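Local coordinates for protein chitin deacetylase (Bombyx mori, PDB 5ZNT) that hydrolyses the N-acetyl groups of chitin to give chitosan and acetate, as a secreted, zinc-dependent deacetylase of the carbohydrate esterase 4 family, at residues 153-158 with 204-209. Sequence-based numbering, arbitrary orientation.
Sequences GGNNQF and RSHAVW
Asn155 OD1 is gripped from two directions by the segment 204-209, an instance of one side-chain oxygen fastening a coil to the N-terminal part of a helix. His206 NE2 donates to it over 2.9 Å in a nearly straight bond (168°) that lies in the planes of both the amide carbonyl and the imidazole and uses a lone pair of OD1. The backbone Arg204 N gives a second bond to the same Asn155 OD1, also 2.9 Å, its donor tilted somewhat from the carbonyl plane, and Thr203 N just before it adds a third. Arg204 bends at chi3 (-64°), which brings its guanidinium back over the asparagine: the two flat groups stack with planes 26° apart, and Arg204 NH2 comes within 3.4 Å of Asn155 CB. A water accepting a weak bond from that NH2 donates to Asn156 OD1. One turn along, Phe158 CB sits over the centre of the His206 ring, 3.5 Å from its centroid, a CH-pi contact; the two rings themselves meet obliquely. The His206 imidazole is thus held at its edge by the amide and on one face by the phenylalanine. The edge of the Phe158 ring meets Val208, where Phe158 CD2 lies 4.1 Å from Val208 CB. Were an alanine to stand at Asn155, the imidazole NE2-H and the amides of Thr203 and Arg204 would probably lose their common acceptor, and the guanidinium the amide it stacks on. Away from the zinc site, this largely buried contact in the catalytic deacetylase part of the protein packs the N-terminal part of helix 154-163 against the coil leading into strand 209-214; His206 and Val208 also bond through their backbones to Met186, while Trp209 packs on helix 303-311.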
loop_
_atom_site.group_PDB
_atom_site.type_symbol
_atom_site.label_atom_id
_atom_site.label_comp_id
_atom_site.label_asym_id
_atom_site.label_seq_id
_atom_site.Cartn_x
_atom_site.Cartn_y
_atom_site.Cartn_z
ATOM N N GLY A 153 -7.502 -1.680 -13.697
ATOM C CA GLY A 153 -8.451 -2.512 -14.431
ATOM C C GLY A 153 -9.749 -1.823 -14.834
ATOM O O GLY A 153 -10.829 -2.420 -14.736
ATOM N N GLY A 154 -9.655 -0.572 -15.289
ATOM C CA GLY A 154 -10.843 0.177 -15.671
ATOM C C GLY A 154 -11.937 0.069 -14.638
ATOM O O GLY A 154 -11.679 0.053 -13.432
ATOM N N ASN A 155 -13.182 -0.048 -15.109
ATOM C CA ASN A 155 -14.288 -0.215 -14.177
ATOM C C ASN A 155 -14.328 -1.621 -13.596
ATOM O O ASN A 155 -14.822 -1.807 -12.484
ATOM C CB ASN A 155 -15.627 0.095 -14.855
ATOM C CG ASN A 155 -15.775 1.575 -15.196
ATOM O OD1 ASN A 155 -15.912 2.425 -14.294
ATOM N ND2 ASN A 155 -15.739 1.894 -16.498
ATOM N N ASN A 156 -13.840 -2.608 -14.346
ATOM C CA ASN A 156 -13.926 -3.996 -13.898
ATOM C C ASN A 156 -13.235 -4.189 -12.555
ATOM O O ASN A 156 -13.790 -4.826 -11.655
ATOM C CB ASN A 156 -13.321 -4.923 -14.949
ATOM C CG ASN A 156 -14.235 -5.103 -16.151
ATOM O OD1 ASN A 156 -15.392 -4.668 -16.143
ATOM N ND2 ASN A 156 -13.719 -5.736 -17.182
ATOM N N GLN A 157 -12.014 -3.657 -12.408
ATOM C CA GLN A 157 -11.302 -3.794 -11.137
ATOM C C GLN A 157 -12.141 -3.255 -9.994
ATOM O O GLN A 157 -12.288 -3.901 -8.949
ATOM C CB GLN A 157 -9.954 -3.074 -11.188
ATOM C CG GLN A 157 -9.249 -3.041 -9.797
ATOM C CD GLN A 157 -7.934 -2.281 -9.798
ATOM O OE1 GLN A 157 -7.491 -1.798 -10.838
ATOM N NE2 GLN A 157 -7.300 -2.171 -8.616
ATOM N N PHE A 158 -12.743 -2.075 -10.193
ATOM C CA PHE A 158 -13.451 -1.426 -9.103
ATOM C C PHE A 158 -14.832 -2.017 -8.895
ATOM O O PHE A 158 -15.297 -2.070 -7.753
ATOM C CB PHE A 158 -13.490 0.091 -9.356
ATOM C CG PHE A 158 -12.149 0.729 -9.198
ATOM C CD1 PHE A 158 -11.194 0.619 -10.196
ATOM C CD2 PHE A 158 -11.801 1.350 -8.002
ATOM C CE1 PHE A 158 -9.935 1.155 -10.036
ATOM C CE2 PHE A 158 -10.539 1.887 -7.831
ATOM C CZ PHE A 158 -9.611 1.800 -8.848
ATOM N N ARG A 204 -17.062 5.035 -13.988
ATOM C CA ARG A 204 -18.330 5.069 -13.283
ATOM C C ARG A 204 -18.098 5.265 -11.784
ATOM O O ARG A 204 -16.961 5.316 -11.303
ATOM C CB ARG A 204 -19.127 3.795 -13.568
ATOM C CG ARG A 204 -19.398 3.560 -15.050
ATOM C CD ARG A 204 -20.446 2.472 -15.276
ATOM N NE ARG A 204 -19.983 1.172 -14.798
ATOM C CZ ARG A 204 -19.268 0.317 -15.528
ATOM N NH1 ARG A 204 -18.934 0.624 -16.779
ATOM N NH2 ARG A 204 -18.880 -0.844 -15.003
ATOM N N SER A 205 -19.197 5.377 -11.040
ATOM C CA SER A 205 -19.146 5.524 -9.594
ATOM C C SER A 205 -18.892 4.170 -8.944
ATOM O O SER A 205 -19.556 3.180 -9.272
ATOM C CB SER A 205 -20.453 6.113 -9.055
ATOM O OG SER A 205 -20.638 7.422 -9.552
ATOM N N HIS A 206 -17.943 4.141 -8.013
ATOM C CA HIS A 206 -17.598 2.930 -7.283
ATOM C C HIS A 206 -17.372 3.310 -5.831
ATOM O O HIS A 206 -16.685 4.300 -5.549
ATOM C CB HIS A 206 -16.341 2.266 -7.857
ATOM C CG HIS A 206 -16.439 1.896 -9.305
ATOM N ND1 HIS A 206 -17.094 0.764 -9.746
ATOM C CD2 HIS A 206 -15.918 2.481 -10.409
ATOM C CE1 HIS A 206 -16.988 0.678 -11.061
ATOM N NE2 HIS A 206 -16.274 1.705 -11.488
ATOM N N ALA A 207 -17.949 2.527 -4.917
ATOM C CA ALA A 207 -17.832 2.773 -3.479
ATOM C C ALA A 207 -16.515 2.207 -2.943
ATOM O O ALA A 207 -16.485 1.286 -2.124
ATOM C CB ALA A 207 -19.022 2.172 -2.743
ATOM N N VAL A 208 -15.415 2.790 -3.422
ATOM C CA VAL A 208 -14.061 2.323 -3.135
ATOM C C VAL A 208 -13.187 3.541 -2.904
ATOM O O VAL A 208 -13.276 4.525 -3.644
ATOM C CB VAL A 208 -13.475 1.486 -4.300
ATOM C CG1 VAL A 208 -12.075 0.975 -3.942
ATOM C CG2 VAL A 208 -14.417 0.311 -4.677
ATOM N N TRP A 209 -12.306 3.462 -1.915
ATOM C CA TRP A 209 -11.314 4.509 -1.715
ATOM C C TRP A 209 -10.145 4.301 -2.661
ATOM O O TRP A 209 -9.772 3.169 -2.979
ATOM C CB TRP A 209 -10.805 4.503 -0.274
ATOM C CG TRP A 209 -11.769 5.015 0.728
ATOM C CD1 TRP A 209 -12.744 4.304 1.387
ATOM C CD2 TRP A 209 -11.856 6.360 1.214
ATOM N NE1 TRP A 209 -13.424 5.130 2.255
ATOM C CE2 TRP A 209 -12.906 6.396 2.162
ATOM C CE3 TRP A 209 -11.148 7.536 0.937
ATOM C CZ2 TRP A 209 -13.268 7.564 2.842
ATOM C CZ3 TRP A 209 -11.506 8.702 1.615
ATOM C CH2 TRP A 209 -12.561 8.702 2.559
HETATM O O HOH W 1 -17.349 -3.260 -14.660
#